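Local coordinates for esterase (Xanthomonas oryzae pv. oryzae, PDB 3H2G), which degrades the rice cell wall as a virulence-associated esterase and probably hydrolyses carboxylic esters through an alpha/beta-hydrolase fold, at residues L199-P204 against Q391-Q396; N343-I348 against V359-T364. One frame throughout, in Å; residues are numbered along the deposited sequence.

Interaction 1. Residues L199-P204 against Q391-Q396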
ATOM      1  N   LEU A 199      13.926  13.062   1.028  1.00  7.05           N
ATOM      2  CA  LEU A 199      12.501  13.026   0.731  1.00  7.87           C
ATOM      3  C   LEU A 199      11.966  14.410   0.369  1.00  8.23           C
ATOM      4  O   LEU A 199      12.005  15.333   1.185  1.00  8.82           O
ATOM      5  CB  LEU A 199      11.764  12.461   1.947  1.00  9.45           C
ATOM      6  CG  LEU A 199      10.310  12.012   1.821  1.00 12.41           C
ATOM      7  CD1 LEU A 199      10.170  10.961   0.723  1.00 11.40           C
ATOM      8  CD2 LEU A 199       9.864  11.441   3.161  1.00 10.87           C
ATOM      9  N   VAL A 200      11.459  14.554  -0.853  1.00  5.75           N
ATOM     10  CA  VAL A 200      10.938  15.838  -1.310  1.00  6.65           C
ATOM     11  C   VAL A 200       9.439  15.846  -1.599  1.00  7.07           C
ATOM     12  O   VAL A 200       8.858  16.905  -1.830  1.00  8.10           O
ATOM     13  CB  VAL A 200      11.678  16.319  -2.577  1.00  7.04           C
ATOM     14  CG1 VAL A 200      13.153  16.524  -2.270  1.00  7.94           C
ATOM     15  CG2 VAL A 200      11.500  15.312  -3.704  1.00  7.62           C
ATOM     16  N   ALA A 201       8.813  14.674  -1.577  1.00  6.38           N
ATOM     17  CA  ALA A 201       7.384  14.582  -1.845  1.00  6.23           C
ATOM     18  C   ALA A 201       6.809  13.239  -1.419  1.00  6.50           C
ATOM     19  O   ALA A 201       7.447  12.199  -1.576  1.00  5.40           O
ATOM     20  CB  ALA A 201       7.115  14.802  -3.335  1.00  5.62           C
ATOM     21  N   SER A 202       5.596  13.278  -0.883  1.00  5.88           N
ATOM     22  CA  SER A 202       4.902  12.072  -0.449  1.00  5.20           C
ATOM     23  C   SER A 202       3.452  12.219  -0.889  1.00  6.07           C
ATOM     24  O   SER A 202       2.829  13.250  -0.636  1.00  5.42           O
ATOM     25  CB  SER A 202       4.965  11.933   1.073  1.00  6.24           C
ATOM     26  OG  SER A 202       4.282  10.766   1.499  1.00  6.11           O
ATOM     27  N   ALA A 203       2.919  11.197  -1.550  1.00  4.13           N
ATOM     28  CA  ALA A 203       1.536  11.250  -2.017  1.00  5.21           C
ATOM     29  C   ALA A 203       0.764   9.961  -1.742  1.00  5.40           C
ATOM     30  O   ALA A 203       0.513   9.168  -2.655  1.00  4.60           O
ATOM     31  CB  ALA A 203       1.498  11.574  -3.520  1.00  4.57           C
ATOM     32  N   PRO A 204       0.384   9.729  -0.474  1.00  5.63           N
ATOM     33  CA  PRO A 204      -0.371   8.519  -0.115  1.00  5.24           C
ATOM     34  C   PRO A 204      -1.732   8.574  -0.804  1.00  6.62           C
ATOM     35  O   PRO A 204      -2.360   9.634  -0.856  1.00  6.66           O
ATOM     36  CB  PRO A 204      -0.505   8.627   1.405  1.00  6.36           C
ATOM     37  CG  PRO A 204       0.684   9.455   1.805  1.00  6.48           C
ATOM     38  CD  PRO A 204       0.731  10.507   0.728  1.00  6.02           C
ATOM     39  N   GLN A 391       0.157  17.432  -9.740  1.00  7.63           N
ATOM     40  CA  GLN A 391       0.098  18.477  -8.723  1.00  8.45           C
ATOM     41  C   GLN A 391       1.236  18.565  -7.717  1.00  8.64           C
ATOM     42  O   GLN A 391       1.493  19.644  -7.176  1.00  8.77           O
ATOM     43  CB  GLN A 391      -1.237  18.387  -7.977  1.00  9.57           C
ATOM     44  CG  GLN A 391      -2.426  18.835  -8.822  1.00 12.98           C
ATOM     45  CD  GLN A 391      -3.752  18.711  -8.095  1.00 14.25           C
ATOM     46  OE1 GLN A 391      -3.837  18.959  -6.892  1.00 15.02           O
ATOM     47  NE2 GLN A 391      -4.797  18.338  -8.827  1.00 15.37           N
ATOM     48  N   LEU A 392       1.924  17.456  -7.462  1.00  6.96           N
ATOM     49  CA  LEU A 392       3.019  17.478  -6.493  1.00  7.43           C
ATOM     50  C   LEU A 392       4.346  16.889  -6.962  1.00  6.32           C
ATOM     51  O   LEU A 392       5.364  17.573  -6.947  1.00  6.85           O
ATOM     52  CB  LEU A 392       2.607  16.766  -5.200  1.00  6.96           C
ATOM     53  CG  LEU A 392       3.711  16.664  -4.133  1.00  6.49           C
ATOM     54  CD1 LEU A 392       4.096  18.062  -3.653  1.00  7.76           C
ATOM     55  CD2 LEU A 392       3.232  15.816  -2.963  1.00  7.82           C
ATOM     56  N   LEU A 393       4.337  15.619  -7.357  1.00  7.02           N
ATOM     57  CA  LEU A 393       5.564  14.948  -7.776  1.00  6.11           C
ATOM     58  C   LEU A 393       6.376  15.699  -8.829  1.00  7.28           C
ATOM     59  O   LEU A 393       7.570  15.935  -8.636  1.00  6.53           O
ATOM     60  CB  LEU A 393       5.252  13.533  -8.277  1.00  5.97           C
ATOM     61  CG  LEU A 393       4.423  12.628  -7.356  1.00  5.84           C
ATOM     62  CD1 LEU A 393       4.373  11.231  -7.963  1.00  6.83           C
ATOM     63  CD2 LEU A 393       5.022  12.573  -5.956  1.00  6.00           C
ATOM     64  N   ASP A 394       5.742  16.076  -9.937  1.00  7.61           N
ATOM     65  CA  ASP A 394       6.450  16.791 -10.999  1.00  9.75           C
ATOM     66  C   ASP A 394       7.100  18.072 -10.491  1.00  9.95           C
ATOM     67  O   ASP A 394       8.209  18.417 -10.893  1.00  9.87           O
ATOM     68  CB  ASP A 394       5.507  17.159 -12.153  1.00 12.48           C
ATOM     69  CG  ASP A 394       5.131  15.970 -13.017  1.00 15.62           C
ATOM     70  OD1 ASP A 394       5.816  14.924 -12.959  1.00 16.43           O
ATOM     71  OD2 ASP A 394       4.149  16.094 -13.777  1.00 19.45           O
ATOM     72  N   LYS A 395       6.409  18.774  -9.600  1.00  9.19           N
ATOM     73  CA  LYS A 395       6.916  20.032  -9.064  1.00 10.43           C
ATOM     74  C   LYS A 395       8.105  19.886  -8.115  1.00  9.08           C
ATOM     75  O   LYS A 395       8.853  20.841  -7.903  1.00  9.17           O
ATOM     76  CB  LYS A 395       5.773  20.782  -8.374  1.00 12.70           C
ATOM     77  CG  LYS A 395       4.603  21.046  -9.319  1.00 16.83           C
ATOM     78  CD  LYS A 395       3.498  21.862  -8.671  1.00 21.37           C
ATOM     79  CE  LYS A 395       2.361  22.104  -9.653  1.00 22.91           C
ATOM     80  NZ  LYS A 395       1.261  22.906  -9.049  1.00 26.89           N
ATOM     81  N   GLN A 396       8.293  18.692  -7.561  1.00  6.57           N
ATOM     82  CA  GLN A 396       9.391  18.466  -6.629  1.00  5.70           C
ATOM     83  C   GLN A 396      10.598  17.761  -7.246  1.00  7.00           C
ATOM     84  O   GLN A 396      11.602  17.546  -6.568  1.00  6.97           O
ATOM     85  CB  GLN A 396       8.896  17.669  -5.419  1.00  6.07           C
ATOM     86  CG  GLN A 396       7.809  18.382  -4.623  1.00  9.83           C
ATOM     87  CD  GLN A 396       8.294  19.694  -4.028  1.00 12.96           C
ATOM     88  OE1 GLN A 396       9.116  19.709  -3.112  1.00 17.00           O
ATOM     89  NE2 GLN A 396       7.796  20.804  -4.559  1.00 13.73           N
TER

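Interaction 2. Residues N343-I348 against V359-T364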
ATOM      1  N   ASN A 343     -10.488   9.675   6.319  1.00  6.75           N
ATOM      2  CA  ASN A 343      -9.141   9.324   6.762  1.00  6.60           C
ATOM      3  C   ASN A 343      -8.150  10.451   6.501  1.00  7.43           C
ATOM      4  O   ASN A 343      -7.354  10.804   7.375  1.00  7.56           O
ATOM      5  CB  ASN A 343      -8.673   8.052   6.051  1.00  7.35           C
ATOM      6  CG  ASN A 343      -9.195   6.796   6.710  1.00  7.53           C
ATOM      7  OD1 ASN A 343      -8.704   6.389   7.763  1.00  6.44           O
ATOM      8  ND2 ASN A 343     -10.204   6.181   6.104  1.00  5.82           N
ATOM      9  N   ALA A 344      -8.197  11.010   5.296  1.00  6.98           N
ATOM     10  CA  ALA A 344      -7.297  12.099   4.923  1.00  6.52           C
ATOM     11  C   ALA A 344      -7.640  13.373   5.692  1.00  7.17           C
ATOM     12  O   ALA A 344      -6.750  14.098   6.140  1.00  7.15           O
ATOM     13  CB  ALA A 344      -7.383  12.353   3.422  1.00  7.95           C
ATOM     14  N   GLN A 345      -8.934  13.640   5.840  1.00  7.15           N
ATOM     15  CA  GLN A 345      -9.398  14.822   6.558  1.00  7.19           C
ATOM     16  C   GLN A 345      -8.972  14.758   8.019  1.00  7.12           C
ATOM     17  O   GLN A 345      -8.505  15.750   8.585  1.00  6.05           O
ATOM     18  CB  GLN A 345     -10.924  14.929   6.451  1.00  9.52           C
ATOM     19  CG  GLN A 345     -11.402  15.284   5.045  1.00 13.15           C
ATOM     20  CD  GLN A 345     -12.867  14.963   4.807  1.00 16.78           C
ATOM     21  OE1 GLN A 345     -13.461  15.424   3.830  1.00 23.17           O
ATOM     22  NE2 GLN A 345     -13.452  14.159   5.684  1.00 16.63           N
ATOM     23  N   THR A 346      -9.131  13.584   8.622  1.00  5.70           N
ATOM     24  CA  THR A 346      -8.752  13.372  10.013  1.00  6.68           C
ATOM     25  C   THR A 346      -7.239  13.533  10.161  1.00  5.51           C
ATOM     26  O   THR A 346      -6.758  14.178  11.090  1.00  6.14           O
ATOM     27  CB  THR A 346      -9.145  11.951  10.488  1.00  6.37           C
ATOM     28  OG1 THR A 346     -10.572  11.816  10.460  1.00  9.78           O
ATOM     29  CG2 THR A 346      -8.640  11.697  11.905  1.00  6.86           C
ATOM     30  N   ALA A 347      -6.491  12.943   9.238  1.00  5.58           N
ATOM     31  CA  ALA A 347      -5.036  13.029   9.280  1.00  6.67           C
ATOM     32  C   ALA A 347      -4.564  14.481   9.236  1.00  7.15           C
ATOM     33  O   ALA A 347      -3.775  14.913  10.077  1.00  7.96           O
ATOM     34  CB  ALA A 347      -4.433  12.246   8.120  1.00  5.56           C
ATOM     35  N   ILE A 348      -5.055  15.232   8.258  1.00  7.94           N
ATOM     36  CA  ILE A 348      -4.665  16.629   8.106  1.00  8.05           C
ATOM     37  C   ILE A 348      -5.007  17.467   9.333  1.00  8.53           C
ATOM     38  O   ILE A 348      -4.214  18.306   9.757  1.00  8.06           O
ATOM     39  CB  ILE A 348      -5.300  17.241   6.833  1.00  7.50           C
ATOM     40  CG1 ILE A 348      -4.623  16.633   5.599  1.00  8.37           C
ATOM     41  CG2 ILE A 348      -5.125  18.761   6.820  1.00  7.98           C
ATOM     42  CD1 ILE A 348      -5.234  17.049   4.276  1.00  7.22           C
ATOM     43  N   VAL A 359       0.735  19.262   4.650  1.00 11.14           N
ATOM     44  CA  VAL A 359      -0.163  18.306   4.015  1.00  8.67           C
ATOM     45  C   VAL A 359      -1.450  18.881   3.431  1.00  9.44           C
ATOM     46  O   VAL A 359      -2.209  19.565   4.115  1.00 10.06           O
ATOM     47  CB  VAL A 359      -0.542  17.182   5.005  1.00  9.06           C
ATOM     48  CG1 VAL A 359      -1.214  16.037   4.261  1.00  5.93           C
ATOM     49  CG2 VAL A 359       0.707  16.696   5.744  1.00  6.95           C
ATOM     50  N   ALA A 360      -1.687  18.578   2.159  1.00  8.84           N
ATOM     51  CA  ALA A 360      -2.882  19.030   1.458  1.00  7.74           C
ATOM     52  C   ALA A 360      -3.709  17.818   1.046  1.00  8.25           C
ATOM     53  O   ALA A 360      -3.264  16.676   1.160  1.00  6.63           O
ATOM     54  CB  ALA A 360      -2.498  19.844   0.229  1.00  9.28           C
ATOM     55  N   LEU A 361      -4.913  18.075   0.554  1.00  8.46           N
ATOM     56  CA  LEU A 361      -5.810  17.011   0.136  1.00  9.85           C
ATOM     57  C   LEU A 361      -6.418  17.294  -1.232  1.00  9.64           C
ATOM     58  O   LEU A 361      -6.687  18.442  -1.581  1.00  7.54           O
ATOM     59  CB  LEU A 361      -6.934  16.861   1.163  1.00 13.04           C
ATOM     60  CG  LEU A 361      -8.130  15.983   0.792  1.00 16.80           C
ATOM     61  CD1 LEU A 361      -7.682  14.539   0.645  1.00 19.59           C
ATOM     62  CD2 LEU A 361      -9.203  16.103   1.865  1.00 19.12           C
ATOM     63  N   VAL A 362      -6.620  16.239  -2.013  1.00  8.65           N
ATOM     64  CA  VAL A 362      -7.249  16.372  -3.320  1.00  8.40           C
ATOM     65  C   VAL A 362      -8.276  15.248  -3.430  1.00 10.14           C
ATOM     66  O   VAL A 362      -8.019  14.119  -3.013  1.00  8.92           O
ATOM     67  CB  VAL A 362      -6.219  16.303  -4.479  1.00  9.60           C
ATOM     68  CG1 VAL A 362      -5.448  14.992  -4.437  1.00  7.80           C
ATOM     69  CG2 VAL A 362      -6.941  16.466  -5.813  1.00  8.39           C
ATOM     70  N   ASP A 363      -9.444  15.581  -3.972  1.00  9.78           N
ATOM     71  CA  ASP A 363     -10.560  14.648  -4.113  1.00  9.49           C
ATOM     72  C   ASP A 363     -10.872  14.396  -5.587  1.00 11.35           C
ATOM     73  O   ASP A 363     -11.141  15.333  -6.339  1.00 12.25           O
ATOM     74  CB  ASP A 363     -11.783  15.250  -3.398  1.00 10.30           C
ATOM     75  CG  ASP A 363     -13.007  14.347  -3.424  1.00  9.35           C
ATOM     76  OD1 ASP A 363     -12.949  13.246  -4.003  1.00  8.60           O
ATOM     77  OD2 ASP A 363     -14.042  14.754  -2.852  1.00  9.34           O
ATOM     78  N   THR A 364     -10.841  13.129  -5.995  1.00 10.86           N
ATOM     79  CA  THR A 364     -11.112  12.771  -7.384  1.00 10.76           C
ATOM     80  C   THR A 364     -12.523  12.229  -7.586  1.00 11.36           C
ATOM     81  O   THR A 364     -12.841  11.697  -8.651  1.00 10.83           O
ATOM     82  CB  THR A 364     -10.112  11.717  -7.893  1.00 11.40           C
ATOM     83  OG1 THR A 364     -10.241  10.519  -7.117  1.00 10.97           O
ATOM     84  CG2 THR A 364      -8.687  12.243  -7.779  1.00 10.67           C
TER

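Interaction 1. Residues L199-P204 against Q391-Q396
At chi1 177°, Leu392 swings CG away from its own amide nitrogen and toward strand 198-205, where CG and the CD2 methyl reach Ala201 and the carbonyl of Ser202. Leu393 takes the other common setting, CG anti to the carbonyl carbon (chi1 -52°); its bond from the backbone does not aim at the strand, yet its far end swings round to it. The two leucines therefore converge on a single methyl group: CG of Leu392 and CD2 of Leu393 each lie 4.0 Å from CB of Ala201. The third member of the set is Gln396, about one helical turn further on, whose CG lies 3.9 Å from CB of Ala201.

Such a fit of small strand residues against branched helix residues illustrates how a helix is laid on the central sheet of an alpha/beta-hydrolase, the clan to which the secretory lipases belong. Here the segment 391-396 of the C-terminal helix 376-396 runs nearly antiparallel to strand segment 199-204, at 166°, the two short axes approaching to 8.0 Å. Met171 of strand 169-175 and Leu329 of strand 328-332 extend the apolar surface under Leu393 and Leu392.

At the start of the strand segment, the side chains of Val200 and Gln396 lie alongside each other, pointing opposite ways, with CG2 of the valine 3.9 Å from CB of the glutamine. Further along, CD2 of Leu392 rests 3.5 Å from the carbonyl oxygen O of Ser202, whose own side chain points away from the helix, OG hydrogen-bonding to Gln186. Ala203 again turns its methyl group to the helix, 4.4 Å from CD2 of Leu393, and also touches Val388 about a turn earlier.

Interaction 2. Residues N343-I348 against V359-T364
Val359 opens the strand by presenting CG1 to the helix, 3.7 Å from CG1 of Ile348, so that the two beta-branched side chains meet at an angle. The isoleucine is extended at chi2 (175°), which carries its CD1 beyond the valine and over the next part of the strand. Ala360 turns its methyl group from the helix and offers backbone instead: its carbonyl carbon C lies 3.7 Å from CD1 of Ile348. The same CD1 also meets Leu361, whose CB is 3.6 Å away, and thus spans three consecutive strand residues. Leu361 then divides its two methyl groups between neighbouring helix residues. CD1 presses on CB of Ala344 at 3.5 Å, whereas CD2 lies 4.0 Å from CG of Gln345, along the aliphatic part of that exposed glutamine. Beyond the leucine the contacts with segment 343-348 end: Val362 packs on Val387 of helix 376-396, and Asp363 uses OD2 to hydrogen-bond Ser334. Segment 343-348 of helix 342-353 runs nearly antiparallel to strand 359-363, at 162°, as the second half of a beta-alpha-beta crossover that links strand 328-332 to strand 359-363. Leu330 of the former strand touches both Ala344 and Val359, while strand 359-363 closes this edge of the sheet.

In the fold
Both interactions set a helix nearly antiparallel to a strand of one sheet and use apolar contacts, but their places differ. Interaction 1 is the more deeply buried, on strand 198-205, which is flanked by strands 169-175 and 328-332; small alanines there admit larger leucines from the helix. In interaction 2 the large groups come from both elements, and the contact, on an outermost strand of the sheet, is only partly buried. Helix 376-396, which follows strand 359-363 in the chain, connects the two: Gln391 OE1 lies 4.1 Å from Val362 CG2. Helices 342-353 and 376-396 thus pack against opposite faces of the edge strand.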